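Local structure of ThiJ/PfpI family protein (Pseudomonas syringae pv. tomato, 3EWN) at residues N16-M21 with L189-Y194; E24-L29 with C44-L49; L85-A90 with Y119-C124; G138-S143 with V164-R169. The protein is of unknown function but belongs to the DJ-1/PfpI family, whose members share the class I glutamine amidotransferase-like fold. All coordinates share one frame; numbering follows the deposited sequence.

Interaction 1: N16-M21 with L189-Y194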
loop_
_atom_site.group_PDB
_atom_site.type_symbol
_atom_site.label_atom_id
_atom_site.label_comp_id
_atom_site.label_asym_id
_atom_site.label_seq_id
_atom_site.Cartn_x
_atom_site.Cartn_y
_atom_site.Cartn_z
ATOM N N ASN A 16 -9.833 26.584 11.047
ATOM C CA ASN A 16 -10.227 26.524 12.452
ATOM C C ASN A 16 -11.372 25.569 12.805
ATOM O O ASN A 16 -11.530 25.201 13.970
ATOM C CB ASN A 16 -10.575 27.929 12.948
ATOM C CG ASN A 16 -11.655 28.584 12.115
ATOM O OD1 ASN A 16 -12.801 28.129 12.091
ATOM N ND2 ASN A 16 -11.294 29.656 11.415
ATOM N N LYS A 17 -12.168 25.161 11.821
ATOM C CA LYS A 17 -13.283 24.260 12.101
ATOM C C LYS A 17 -13.059 22.809 11.682
ATOM O O LYS A 17 -13.908 21.956 11.930
ATOM C CB LYS A 17 -14.564 24.787 11.451
ATOM C CG LYS A 17 -15.075 26.085 12.068
ATOM C CD LYS A 17 -16.309 26.598 11.347
ATOM C CE LYS A 17 -16.016 26.855 9.878
ATOM N NZ LYS A 17 -14.914 27.838 9.683
ATOM N N VAL A 18 -11.925 22.531 11.046
ATOM C CA VAL A 18 -11.615 21.166 10.629
ATOM C C VAL A 18 -11.402 20.316 11.882
ATOM O O VAL A 18 -10.687 20.725 12.795
ATOM C CB VAL A 18 -10.318 21.115 9.781
ATOM C CG1 VAL A 18 -9.976 19.675 9.433
ATOM C CG2 VAL A 18 -10.480 21.952 8.523
ATOM N N PRO A 19 -12.030 19.131 11.950
ATOM C CA PRO A 19 -11.855 18.277 13.130
ATOM C C PRO A 19 -10.494 17.574 13.133
ATOM O O PRO A 19 -10.394 16.379 12.849
ATOM C CB PRO A 19 -13.027 17.302 13.022
ATOM C CG PRO A 19 -13.216 17.172 11.547
ATOM C CD PRO A 19 -13.076 18.596 11.061
ATOM N N TRP A 20 -9.449 18.330 13.460
ATOM C CA TRP A 20 -8.087 17.804 13.485
ATOM C C TRP A 20 -7.904 16.618 14.423
ATOM O O TRP A 20 -7.245 15.640 14.067
ATOM C CB TRP A 20 -7.100 18.914 13.867
ATOM C CG TRP A 20 -7.063 20.019 12.861
ATOM C CD1 TRP A 20 -7.430 21.322 13.052
ATOM C CD2 TRP A 20 -6.701 19.901 11.482
ATOM N NE1 TRP A 20 -7.323 22.022 11.871
ATOM C CE2 TRP A 20 -6.878 21.172 10.893
ATOM C CE3 TRP A 20 -6.248 18.841 10.685
ATOM C CZ2 TRP A 20 -6.618 21.412 9.540
ATOM C CZ3 TRP A 20 -5.991 19.079 9.340
ATOM C CH2 TRP A 20 -6.179 20.357 8.781
HETATM N N MSE A 21 -8.482 16.714 15.617
HETATM C CA MSE A 21 -8.374 15.652 16.613
HETATM C C MSE A 21 -9.558 14.699 16.618
HETATM O O MSE A 21 -10.695 15.084 16.349
HETATM C CB MSE A 21 -8.215 16.240 18.020
HETATM C CG MSE A 21 -6.799 16.614 18.415
HETATM SE SE MSE A 21 -5.605 15.092 18.412
HETATM C CE MSE A 21 -6.584 13.936 19.551
ATOM N N LEU A 189 -15.255 9.908 8.810
ATOM C CA LEU A 189 -14.859 10.043 10.210
ATOM C C LEU A 189 -14.583 11.483 10.658
ATOM O O LEU A 189 -14.893 11.859 11.792
ATOM C CB LEU A 189 -13.636 9.160 10.477
ATOM C CG LEU A 189 -13.918 7.665 10.288
ATOM C CD1 LEU A 189 -12.615 6.871 10.331
ATOM C CD2 LEU A 189 -14.880 7.190 11.367
ATOM N N ARG A 190 -13.996 12.284 9.776
ATOM C CA ARG A 190 -13.699 13.679 10.093
ATOM C C ARG A 190 -14.548 14.519 9.143
ATOM O O ARG A 190 -15.753 14.633 9.341
ATOM C CB ARG A 190 -12.201 13.949 9.906
ATOM C CG ARG A 190 -11.306 13.076 10.794
ATOM C CD ARG A 190 -11.635 13.239 12.276
ATOM N NE ARG A 190 -10.871 12.317 13.118
ATOM C CZ ARG A 190 -9.623 12.516 13.528
ATOM N NH1 ARG A 190 -8.966 13.621 13.188
ATOM N NH2 ARG A 190 -9.018 11.596 14.267
ATOM N N ASP A 191 -13.938 15.119 8.127
ATOM C CA ASP A 191 -14.712 15.874 7.145
ATOM C C ASP A 191 -13.972 15.869 5.814
ATOM O O ASP A 191 -12.876 15.326 5.721
ATOM C CB ASP A 191 -15.036 17.306 7.628
ATOM C CG ASP A 191 -13.837 18.238 7.631
ATOM O OD1 ASP A 191 -12.750 17.860 7.150
ATOM O OD2 ASP A 191 -14.001 19.378 8.120
ATOM N N GLN A 192 -14.565 16.450 4.779
ATOM C CA GLN A 192 -13.923 16.430 3.470
ATOM C C GLN A 192 -12.596 17.170 3.405
ATOM O O GLN A 192 -11.675 16.747 2.703
ATOM C CB GLN A 192 -14.864 16.990 2.407
ATOM C CG GLN A 192 -14.312 16.835 1.003
ATOM C CD GLN A 192 -15.321 17.185 -0.062
ATOM O OE1 GLN A 192 -16.514 16.940 0.100
ATOM N NE2 GLN A 192 -14.845 17.735 -1.174
ATOM N N THR A 193 -12.492 18.278 4.126
ATOM C CA THR A 193 -11.254 19.044 4.109
ATOM C C THR A 193 -10.102 18.222 4.675
ATOM O O THR A 193 -8.985 18.258 4.151
ATOM C CB THR A 193 -11.389 20.337 4.918
ATOM O OG1 THR A 193 -12.471 21.113 4.388
ATOM C CG2 THR A 193 -10.100 21.150 4.834
ATOM N N TYR A 194 -10.373 17.487 5.748
ATOM C CA TYR A 194 -9.340 16.663 6.362
ATOM C C TYR A 194 -8.902 15.629 5.329
ATOM O O TYR A 194 -7.708 15.397 5.134
ATOM C CB TYR A 194 -9.890 15.960 7.605
ATOM C CG TYR A 194 -8.830 15.346 8.495
ATOM C CD1 TYR A 194 -8.525 15.912 9.731
ATOM C CD2 TYR A 194 -8.128 14.210 8.101
ATOM C CE1 TYR A 194 -7.552 15.365 10.554
ATOM C CE2 TYR A 194 -7.146 13.652 8.920
ATOM C CZ TYR A 194 -6.867 14.235 10.143
ATOM O OH TYR A 194 -5.913 13.686 10.966
#
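Arg190 NH1 reaches two successive backbone carbonyls of the 16-21 loop. It donates to Pro19 O at 3.1 Å, in the carbonyl plane, and makes a weak bond to Trp20 O at 2.8 Å. Met21 C lies over one face of the guanidinium. The arginine stem runs past the Pro19 ring in the opposite direction, with Pro19 CG 3.8 Å from Arg190 CB. Pro19 CD packs on Asp191 OD2. Tyr194 CE1 lies 3.7 Å from Trp20 CE3, with the ring planes at 46°. Val18 has CG1 anti to the backbone N (chi1 177°), which sets it over the centre of the indole face and 4.0 Å from Tyr194 CD1. The other branch, Val18 CG2, touches Thr193 CG2. Further out, Glu24 forms a salt bridge with Arg190 NE, and Met50 O accepts from NH2, which holds the guanidinium in place. Tyr194 OH bonds to Ser48 O and Met50 N. Pro19 is the centre of an inverse gamma turn, with Trp20 N bonded to Val18 O. Asp191 OD1 takes the Tyr194 N-H at 2.8 Å. The N-terminal loop thus lies on a helix start with an Asp N-cap, at the junction of helices 177-189 and 192-201.

Interaction 2: E24-L29 with C44-L49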
loop_
_atom_site.group_PDB
_atom_site.type_symbol
_atom_site.label_atom_id
_atom_site.label_comp_id
_atom_site.label_asym_id
_atom_site.label_seq_id
_atom_site.Cartn_x
_atom_site.Cartn_y
_atom_site.Cartn_z
ATOM N N GLU A 24 -10.894 7.792 17.427
ATOM C CA GLU A 24 -11.347 6.538 16.840
ATOM C C GLU A 24 -10.537 5.324 17.284
ATOM O O GLU A 24 -9.326 5.404 17.494
ATOM C CB GLU A 24 -11.312 6.617 15.307
ATOM C CG GLU A 24 -12.212 7.690 14.707
ATOM C CD GLU A 24 -11.504 9.019 14.499
ATOM O OE1 GLU A 24 -10.386 9.209 15.026
ATOM O OE2 GLU A 24 -12.075 9.882 13.801
ATOM N N GLN A 25 -11.229 4.199 17.425
ATOM C CA GLN A 25 -10.615 2.929 17.798
ATOM C C GLN A 25 -10.788 2.089 16.542
ATOM O O GLN A 25 -11.905 1.718 16.195
ATOM C CB GLN A 25 -11.370 2.285 18.960
ATOM C CG GLN A 25 -11.390 3.126 20.226
ATOM C CD GLN A 25 -10.002 3.392 20.762
ATOM O OE1 GLN A 25 -9.198 2.473 20.916
ATOM N NE2 GLN A 25 -9.711 4.658 21.056
ATOM N N ILE A 26 -9.681 1.784 15.877
ATOM C CA ILE A 26 -9.720 1.047 14.622
ATOM C C ILE A 26 -8.985 -0.284 14.692
ATOM O O ILE A 26 -7.778 -0.319 14.934
ATOM C CB ILE A 26 -9.101 1.917 13.496
ATOM C CG1 ILE A 26 -9.893 3.223 13.373
ATOM C CG2 ILE A 26 -9.087 1.163 12.179
ATOM C CD1 ILE A 26 -9.207 4.302 12.549
ATOM N N ALA A 27 -9.713 -1.376 14.477
ATOM C CA ALA A 27 -9.106 -2.702 14.508
ATOM C C ALA A 27 -8.985 -3.261 13.093
ATOM O O ALA A 27 -9.977 -3.376 12.374
ATOM C CB ALA A 27 -9.940 -3.647 15.374
HETATM N N MSE A 28 -7.762 -3.615 12.708
HETATM C CA MSE A 28 -7.499 -4.163 11.384
HETATM C C MSE A 28 -6.969 -5.587 11.512
HETATM O O MSE A 28 -5.887 -5.815 12.044
HETATM C CB MSE A 28 -6.488 -3.275 10.655
HETATM C CG MSE A 28 -6.909 -1.798 10.609
HETATM SE SE MSE A 28 -5.709 -0.627 9.661
HETATM C CE MSE A 28 -6.352 -0.897 7.884
ATOM N N LEU A 29 -7.753 -6.543 11.027
ATOM C CA LEU A 29 -7.378 -7.945 11.085
ATOM C C LEU A 29 -6.246 -8.262 10.115
ATOM O O LEU A 29 -6.218 -7.751 8.999
ATOM C CB LEU A 29 -8.587 -8.821 10.738
ATOM C CG LEU A 29 -8.353 -10.331 10.645
ATOM C CD1 LEU A 29 -8.177 -10.916 12.038
ATOM C CD2 LEU A 29 -9.542 -10.985 9.943
ATOM N N CYS A 44 -2.789 3.451 5.269
ATOM C CA CYS A 44 -2.227 4.727 4.845
ATOM C C CYS A 44 -3.206 5.854 5.167
ATOM O O CYS A 44 -2.822 6.907 5.680
ATOM C CB CYS A 44 -1.959 4.693 3.341
ATOM S SG CYS A 44 -1.472 6.273 2.618
HETATM N N MSE A 45 -4.480 5.624 4.868
HETATM C CA MSE A 45 -5.503 6.627 5.127
HETATM C C MSE A 45 -5.914 6.702 6.593
HETATM O O MSE A 45 -6.012 7.793 7.143
HETATM C CB MSE A 45 -6.735 6.372 4.254
HETATM C CG MSE A 45 -6.458 6.506 2.753
HETATM SE SE MSE A 45 -5.743 8.214 2.227
HETATM C CE MSE A 45 -5.231 7.801 0.448
ATOM N N PHE A 46 -6.163 5.559 7.226
ATOM C CA PHE A 46 -6.550 5.568 8.635
ATOM C C PHE A 46 -5.422 6.139 9.485
ATOM O O PHE A 46 -5.658 6.796 10.505
ATOM C CB PHE A 46 -6.866 4.154 9.133
ATOM C CG PHE A 46 -8.165 3.599 8.629
ATOM C CD1 PHE A 46 -9.325 4.362 8.672
ATOM C CD2 PHE A 46 -8.239 2.295 8.153
ATOM C CE1 PHE A 46 -10.542 3.833 8.252
ATOM C CE2 PHE A 46 -9.455 1.756 7.731
ATOM C CZ PHE A 46 -10.608 2.530 7.782
ATOM N N GLY A 47 -4.194 5.881 9.055
ATOM C CA GLY A 47 -3.034 6.361 9.784
ATOM C C GLY A 47 -2.911 7.873 9.788
ATOM O O GLY A 47 -2.171 8.430 10.596
ATOM N N SER A 48 -3.638 8.541 8.895
ATOM C CA SER A 48 -3.590 9.999 8.814
ATOM C C SER A 48 -4.448 10.668 9.886
ATOM O O SER A 48 -4.336 11.868 10.110
ATOM C CB SER A 48 -4.069 10.474 7.442
ATOM O OG SER A 48 -5.485 10.426 7.363
ATOM N N LEU A 49 -5.301 9.888 10.542
ATOM C CA LEU A 49 -6.195 10.403 11.573
ATOM C C LEU A 49 -5.488 10.705 12.900
ATOM O O LEU A 49 -5.072 9.789 13.606
ATOM C CB LEU A 49 -7.322 9.388 11.806
ATOM C CG LEU A 49 -8.194 9.071 10.585
ATOM C CD1 LEU A 49 -9.049 7.841 10.859
ATOM C CD2 LEU A 49 -9.072 10.276 10.260
#
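Phe46, Ile26 and Leu49 have the most surface buried here, and Phe46 leads. Its ring meets Ile26 over one face and Met28 at its edge, two residues of strand 25-29 that point to the same side of the sheet. Ile26 approaches through its CD1 and CG2 atoms. CD1 is 3.9 Å from Phe46 CD1, while CG2 stands over one ring face, offset toward the rim. The extended outer bond of Ile26 (chi2 166°) carries CD1 away from the strand, where it also meets Leu49 CD1 at 3.9 Å. The Ile26 and Leu49 side chains cross at about a right angle. One methyl of the strand therefore fills the angle between Phe46 and Leu49.

Met28 is a selenomethionine. Its CE lies at the edge of the Phe46 ring, in its plane, 3.7 Å from Phe46 CD2. The selenium is 5.4 Å from the ring centroid and 69° off the normal, an oblique Met-aromatic contact. The bend at chi3 (84°) turns the methyl to the ring edge. No hydrogen bond crosses between the segments, and the touching residues are all buried.

Leu49 is placed by a type I turn from Phe46 to Leu49, closed by Leu49 N to Phe46 O at 3.1 Å. Ser48 N and Ser48 OG both donate to Met45 O. Met185 and Ile54 also pack on Phe46. Strand 25-29, helix 36-46 and strand 53-58 form a beta-alpha-beta unit, and this contact is the helix-on-sheet packing of that unit in a three-layered alpha/beta fold.

Interaction 3: L85-A90 with Y119-C124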
loop_
_atom_site.group_PDB
_atom_site.type_symbol
_atom_site.label_atom_id
_atom_site.label_comp_id
_atom_site.label_asym_id
_atom_site.label_seq_id
_atom_site.Cartn_x
_atom_site.Cartn_y
_atom_site.Cartn_z
ATOM N N LEU A 85 -15.448 -0.883 19.036
ATOM C CA LEU A 85 -14.613 -0.219 18.040
ATOM C C LEU A 85 -15.351 0.786 17.169
ATOM O O LEU A 85 -16.565 0.699 16.990
ATOM C CB LEU A 85 -13.996 -1.274 17.121
ATOM C CG LEU A 85 -13.169 -2.375 17.784
ATOM C CD1 LEU A 85 -13.046 -3.566 16.838
ATOM C CD2 LEU A 85 -11.803 -1.828 18.161
ATOM N N THR A 86 -14.602 1.742 16.624
ATOM C CA THR A 86 -15.179 2.722 15.718
ATOM C C THR A 86 -15.225 2.015 14.370
ATOM O O THR A 86 -16.206 2.111 13.628
ATOM C CB THR A 86 -14.283 3.965 15.585
ATOM O OG1 THR A 86 -14.031 4.508 16.885
ATOM C CG2 THR A 86 -14.957 5.017 14.713
ATOM N N VAL A 87 -14.152 1.287 14.068
ATOM C CA VAL A 87 -14.054 0.556 12.810
ATOM C C VAL A 87 -13.457 -0.840 12.946
ATOM O O VAL A 87 -12.447 -1.032 13.619
ATOM C CB VAL A 87 -13.184 1.316 11.784
ATOM C CG1 VAL A 87 -13.105 0.518 10.484
ATOM C CG2 VAL A 87 -13.755 2.699 11.528
ATOM N N LEU A 88 -14.102 -1.812 12.308
ATOM C CA LEU A 88 -13.609 -3.189 12.282
ATOM C C LEU A 88 -13.274 -3.361 10.809
ATOM O O LEU A 88 -14.091 -3.032 9.953
ATOM C CB LEU A 88 -14.699 -4.182 12.693
ATOM C CG LEU A 88 -14.315 -5.669 12.604
ATOM C CD1 LEU A 88 -13.099 -5.972 13.489
ATOM C CD2 LEU A 88 -15.498 -6.520 13.024
ATOM N N PHE A 89 -12.083 -3.867 10.505
ATOM C CA PHE A 89 -11.660 -4.009 9.114
ATOM C C PHE A 89 -10.981 -5.335 8.809
ATOM O O PHE A 89 -10.216 -5.844 9.622
ATOM C CB PHE A 89 -10.689 -2.871 8.771
ATOM C CG PHE A 89 -9.965 -3.053 7.463
ATOM C CD1 PHE A 89 -10.495 -2.546 6.280
ATOM C CD2 PHE A 89 -8.753 -3.734 7.416
ATOM C CE1 PHE A 89 -9.824 -2.713 5.068
ATOM C CE2 PHE A 89 -8.075 -3.909 6.210
ATOM C CZ PHE A 89 -8.612 -3.396 5.033
ATOM N N ALA A 90 -11.251 -5.877 7.621
ATOM C CA ALA A 90 -10.624 -7.127 7.200
ATOM C C ALA A 90 -10.068 -7.013 5.786
ATOM O O ALA A 90 -10.774 -6.593 4.866
ATOM C CB ALA A 90 -11.621 -8.275 7.261
ATOM N N TYR A 119 -18.578 0.953 12.432
ATOM C CA TYR A 119 -18.432 0.666 11.011
ATOM C C TYR A 119 -17.821 -0.715 10.835
ATOM O O TYR A 119 -16.875 -1.073 11.533
ATOM C CB TYR A 119 -17.521 1.693 10.341
ATOM C CG TYR A 119 -18.048 3.109 10.360
ATOM C CD1 TYR A 119 -19.003 3.536 9.434
ATOM C CD2 TYR A 119 -17.588 4.027 11.303
ATOM C CE1 TYR A 119 -19.483 4.845 9.449
ATOM C CE2 TYR A 119 -18.059 5.336 11.325
ATOM C CZ TYR A 119 -19.004 5.736 10.397
ATOM O OH TYR A 119 -19.468 7.030 10.417
ATOM N N ILE A 120 -18.381 -1.483 9.903
ATOM C CA ILE A 120 -17.902 -2.824 9.581
ATOM C C ILE A 120 -17.384 -2.683 8.156
ATOM O O ILE A 120 -18.143 -2.376 7.235
ATOM C CB ILE A 120 -19.054 -3.843 9.653
ATOM C CG1 ILE A 120 -19.522 -3.962 11.108
ATOM C CG2 ILE A 120 -18.608 -5.190 9.098
ATOM C CD1 ILE A 120 -20.717 -4.873 11.306
ATOM N N THR A 121 -16.091 -2.907 7.975
ATOM C CA THR A 121 -15.487 -2.706 6.667
ATOM C C THR A 121 -14.526 -3.796 6.224
ATOM O O THR A 121 -14.088 -4.624 7.017
ATOM C CB THR A 121 -14.713 -1.380 6.654
ATOM O OG1 THR A 121 -13.579 -1.495 7.525
ATOM C CG2 THR A 121 -15.596 -0.236 7.153
ATOM N N SER A 122 -14.192 -3.766 4.941
ATOM C CA SER A 122 -13.258 -4.723 4.368
ATOM C C SER A 122 -12.858 -4.239 2.989
ATOM O O SER A 122 -13.489 -3.346 2.419
ATOM C CB SER A 122 -13.895 -6.114 4.248
ATOM O OG SER A 122 -14.906 -6.145 3.248
ATOM N N VAL A 123 -11.788 -4.820 2.470
ATOM C CA VAL A 123 -11.305 -4.499 1.140
ATOM C C VAL A 123 -10.994 -5.821 0.445
ATOM O O VAL A 123 -10.569 -6.782 1.088
ATOM C CB VAL A 123 -10.019 -3.625 1.204
ATOM C CG1 VAL A 123 -9.298 -3.628 -0.141
ATOM C CG2 VAL A 123 -10.388 -2.206 1.593
ATOM N N CYS A 124 -11.250 -5.888 -0.856
ATOM C CA CYS A 124 -10.937 -7.092 -1.614
ATOM C C CYS A 124 -11.681 -8.319 -1.076
ATOM O O CYS A 124 -12.825 -8.211 -0.641
ATOM C CB CYS A 124 -9.420 -7.312 -1.569
ATOM S SG CYS A 124 -8.744 -8.372 -2.858
#
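Thr121 OG1 sits between its own backbone N and carbonyl carbon (chi1 68°), which brings it back to the neighbouring strand and to Leu88 O, 2.9 Å away. Phe89 has CG anti to the backbone N (chi1 168°), and this lays its ring edge along strand 119-123. Thr121 OG1 and Val123 CG2 both lie at that edge, in the ring plane. Phe89 CE1 is 3.6 Å from Val123 CG2, and Phe89 CB is 3.4 Å from Thr121 OG1. Val87 CG2 meets Tyr119 CD2 at 4.1 Å, while its other branch, CG1, faces Thr121 OG1.

The strands run parallel, with a 21° angle between their directions. Val87 pairs with Tyr119, Leu88 with Ile120, Phe89 with Thr121 and Ala90 with Ser122. The backbone ladder runs from Tyr119 N to Thr86 O, then Leu88 N to Tyr119 O, Thr121 N to Leu88 O, Ala90 N to Thr121 O, and Val123 N to Ala90 O. The Thr121 N bond to Leu88 O measures 2.8 Å. Val87, Phe89, Tyr119 and Thr121 share one sheet face. On that face Met185 meets Val87, Leu189 meets Tyr119 and Phe181 meets Thr121, all from helix 177-189. Leu88 and Ala90 share the other face and touch helix 104-114. Tyr119 OH bonds to Glu188.

This is one of the two parallel pairings of the middle strand, 87-90. Leu88 O accepts from both the amide and the hydroxyl of Thr121, so the buried threonine hydroxyl spends its proton on the strand partner and its polar group is satisfied within a largely apolar layer.

Interaction 4: G138-S143 with V164-R169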
loop_
_atom_site.group_PDB
_atom_site.type_symbol
_atom_site.label_atom_id
_atom_site.label_comp_id
_atom_site.label_asym_id
_atom_site.label_seq_id
_atom_site.Cartn_x
_atom_site.Cartn_y
_atom_site.Cartn_z
ATOM N N GLY A 138 -28.185 -9.380 4.300
ATOM C CA GLY A 138 -29.033 -8.387 3.663
ATOM C C GLY A 138 -28.306 -7.109 3.280
ATOM O O GLY A 138 -28.936 -6.133 2.883
ATOM N N TYR A 139 -26.980 -7.116 3.388
ATOM C CA TYR A 139 -26.175 -5.938 3.066
ATOM C C TYR A 139 -25.535 -5.987 1.690
ATOM O O TYR A 139 -25.039 -7.029 1.265
ATOM C CB TYR A 139 -25.050 -5.772 4.093
ATOM C CG TYR A 139 -25.513 -5.318 5.451
ATOM C CD1 TYR A 139 -25.609 -3.964 5.756
ATOM C CD2 TYR A 139 -25.891 -6.247 6.422
ATOM C CE1 TYR A 139 -26.077 -3.542 6.999
ATOM C CE2 TYR A 139 -26.355 -5.841 7.655
ATOM C CZ TYR A 139 -26.449 -4.491 7.941
ATOM O OH TYR A 139 -26.916 -4.093 9.169
ATOM N N LYS A 140 -25.549 -4.852 0.994
ATOM C CA LYS A 140 -24.898 -4.769 -0.304
ATOM C C LYS A 140 -23.412 -4.725 0.027
ATOM O O LYS A 140 -23.008 -4.127 1.026
ATOM C CB LYS A 140 -25.298 -3.480 -1.034
ATOM C CG LYS A 140 -26.687 -3.503 -1.627
ATOM C CD LYS A 140 -27.081 -2.125 -2.149
ATOM C CE LYS A 140 -26.120 -1.612 -3.207
ATOM N NZ LYS A 140 -26.487 -0.230 -3.636
ATOM N N ALA A 141 -22.598 -5.362 -0.801
ATOM C CA ALA A 141 -21.164 -5.371 -0.563
ATOM C C ALA A 141 -20.427 -5.785 -1.820
ATOM O O ALA A 141 -20.974 -6.487 -2.671
ATOM C CB ALA A 141 -20.828 -6.326 0.581
ATOM N N THR A 142 -19.183 -5.337 -1.936
ATOM C CA THR A 142 -18.368 -5.678 -3.090
ATOM C C THR A 142 -17.195 -6.533 -2.623
ATOM O O THR A 142 -17.108 -6.889 -1.451
ATOM C CB THR A 142 -17.859 -4.405 -3.814
ATOM O OG1 THR A 142 -17.148 -4.785 -5.000
ATOM C CG2 THR A 142 -16.938 -3.602 -2.916
ATOM N N SER A 143 -16.302 -6.874 -3.541
ATOM C CA SER A 143 -15.148 -7.700 -3.204
ATOM C C SER A 143 -14.252 -7.716 -4.433
ATOM O O SER A 143 -14.480 -6.957 -5.373
ATOM C CB SER A 143 -15.615 -9.123 -2.885
ATOM O OG SER A 143 -14.589 -9.891 -2.280
ATOM N N VAL A 164 -18.578 0.304 -1.875
ATOM C CA VAL A 164 -20.005 0.152 -1.618
ATOM C C VAL A 164 -20.351 0.420 -0.164
ATOM O O VAL A 164 -19.716 -0.119 0.744
ATOM C CB VAL A 164 -20.481 -1.286 -1.960
ATOM C CG1 VAL A 164 -21.960 -1.448 -1.611
ATOM C CG2 VAL A 164 -20.244 -1.580 -3.428
ATOM N N ARG A 165 -21.347 1.275 0.059
ATOM C CA ARG A 165 -21.785 1.551 1.413
ATOM C C ARG A 165 -23.259 1.214 1.568
ATOM O O ARG A 165 -24.084 1.593 0.748
ATOM C CB ARG A 165 -21.570 3.013 1.806
ATOM C CG ARG A 165 -22.081 3.271 3.221
ATOM C CD ARG A 165 -21.846 4.682 3.729
ATOM N NE ARG A 165 -22.342 4.801 5.100
ATOM C CZ ARG A 165 -22.276 5.906 5.834
ATOM N NH1 ARG A 165 -21.732 7.006 5.335
ATOM N NH2 ARG A 165 -22.750 5.905 7.074
ATOM N N ASP A 166 -23.576 0.475 2.619
ATOM C CA ASP A 166 -24.952 0.106 2.915
ATOM C C ASP A 166 -25.045 0.243 4.427
ATOM O O ASP A 166 -24.542 -0.605 5.166
ATOM C CB ASP A 166 -25.225 -1.335 2.491
ATOM C CG ASP A 166 -26.653 -1.769 2.774
ATOM O OD1 ASP A 166 -27.415 -0.987 3.384
ATOM O OD2 ASP A 166 -27.009 -2.899 2.391
ATOM N N ARG A 167 -25.685 1.314 4.881
ATOM C CA ARG A 167 -25.802 1.572 6.302
ATOM C C ARG A 167 -24.386 1.676 6.874
ATOM O O ARG A 167 -23.588 2.482 6.392
ATOM C CB ARG A 167 -26.622 0.462 6.968
ATOM C CG ARG A 167 -28.129 0.618 6.711
ATOM C CD ARG A 167 -28.879 -0.690 6.908
ATOM N NE ARG A 167 -28.653 -1.604 5.792
ATOM C CZ ARG A 167 -29.021 -2.879 5.785
ATOM N NH1 ARG A 167 -28.774 -3.632 4.721
ATOM N NH2 ARG A 167 -29.625 -3.402 6.848
ATOM N N ASN A 168 -24.051 0.874 7.879
ATOM C CA ASN A 168 -22.713 0.970 8.448
ATOM C C ASN A 168 -21.732 -0.069 7.905
ATOM O O ASN A 168 -20.705 -0.342 8.520
ATOM C CB ASN A 168 -22.788 0.902 9.975
ATOM C CG ASN A 168 -23.030 -0.495 10.483
ATOM O OD1 ASN A 168 -23.774 -1.269 9.881
ATOM N ND2 ASN A 168 -22.408 -0.824 11.609
ATOM N N ARG A 169 -22.060 -0.643 6.752
ATOM C CA ARG A 169 -21.190 -1.615 6.093
ATOM C C ARG A 169 -20.561 -0.905 4.903
ATOM O O ARG A 169 -21.269 -0.451 4.007
ATOM C CB ARG A 169 -21.991 -2.817 5.574
ATOM C CG ARG A 169 -22.030 -4.027 6.497
ATOM C CD ARG A 169 -22.723 -3.726 7.819
ATOM N NE ARG A 169 -23.042 -4.965 8.525
ATOM C CZ ARG A 169 -23.611 -5.022 9.724
ATOM N NH1 ARG A 169 -23.924 -3.905 10.366
ATOM N NH2 ARG A 169 -23.884 -6.197 10.274
HETATM O O HOH W 1 -26.655 -1.644 9.913
HETATM O O HOH W 2 -20.600 -2.920 1.897
#
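Tyr139 lies between two guanidinium groups, Arg167 over one face of its ring and Arg169 over the opposite face. Both stack flat, with plane angles of 14° and 5° and cation-pi distances of 3.8 Å from Arg167 CZ and from Arg169 CZ to the Tyr139 ring centroid. Arg169 CD adds a CH-pi contact on its face. The chi2 bend of Arg169 (63°) folds its chain back along the ring. Asn168 OD1 accepts a hydrogen bond from Arg169 NH1 at 2.7 Å, in the plane of both groups, and Leu135 O accepts from NE; together they fix the rotation of this guanidinium. Both arginines belong to the type II' turn from Asp166 to Arg169, the hairpin turn that joins strands 163-166 and 169-172 at the edge of the main sheet. Asp166 steadies Arg167 in a side-on salt bridge, NE to OD1 at 2.8 Å and NH1 to OD2 at 3.0 Å. Asp166 OD2 also receives Lys140 N at 2.8 Å on its anti lone pair. The negative carboxylate probably offsets part of the charge gathered round the ring. A water links Tyr139 OH to Asn168 OD1. Farther along, Val164 CG2 packs on Thr142 CB at 3.7 Å.

Interactions 2, 3 and 4 all reach the seven-stranded mixed sheet. Strands 25-29 and 87-90 are neighbours, so interactions 2 and 3 share backbone bonds, including Thr86 N to Gln25 O at 2.7 Å; their centres are about 10 Å apart. Interactions 3 and 4, centres about 11 Å apart, join through Ile120 N to Asn168 O at 2.9 Å, and Cys124 O meets Ser143 OG at 2.9 Å. Interaction 1 closes the loop that contains the others. It meets interaction 2 through the Arg190-Glu24 salt bridge and interaction 3 through Leu189 packing on Tyr119. Cys124, in segment 119-124, has a positive phi of 60°, consistent with the nucleophile elbow of this superfamily.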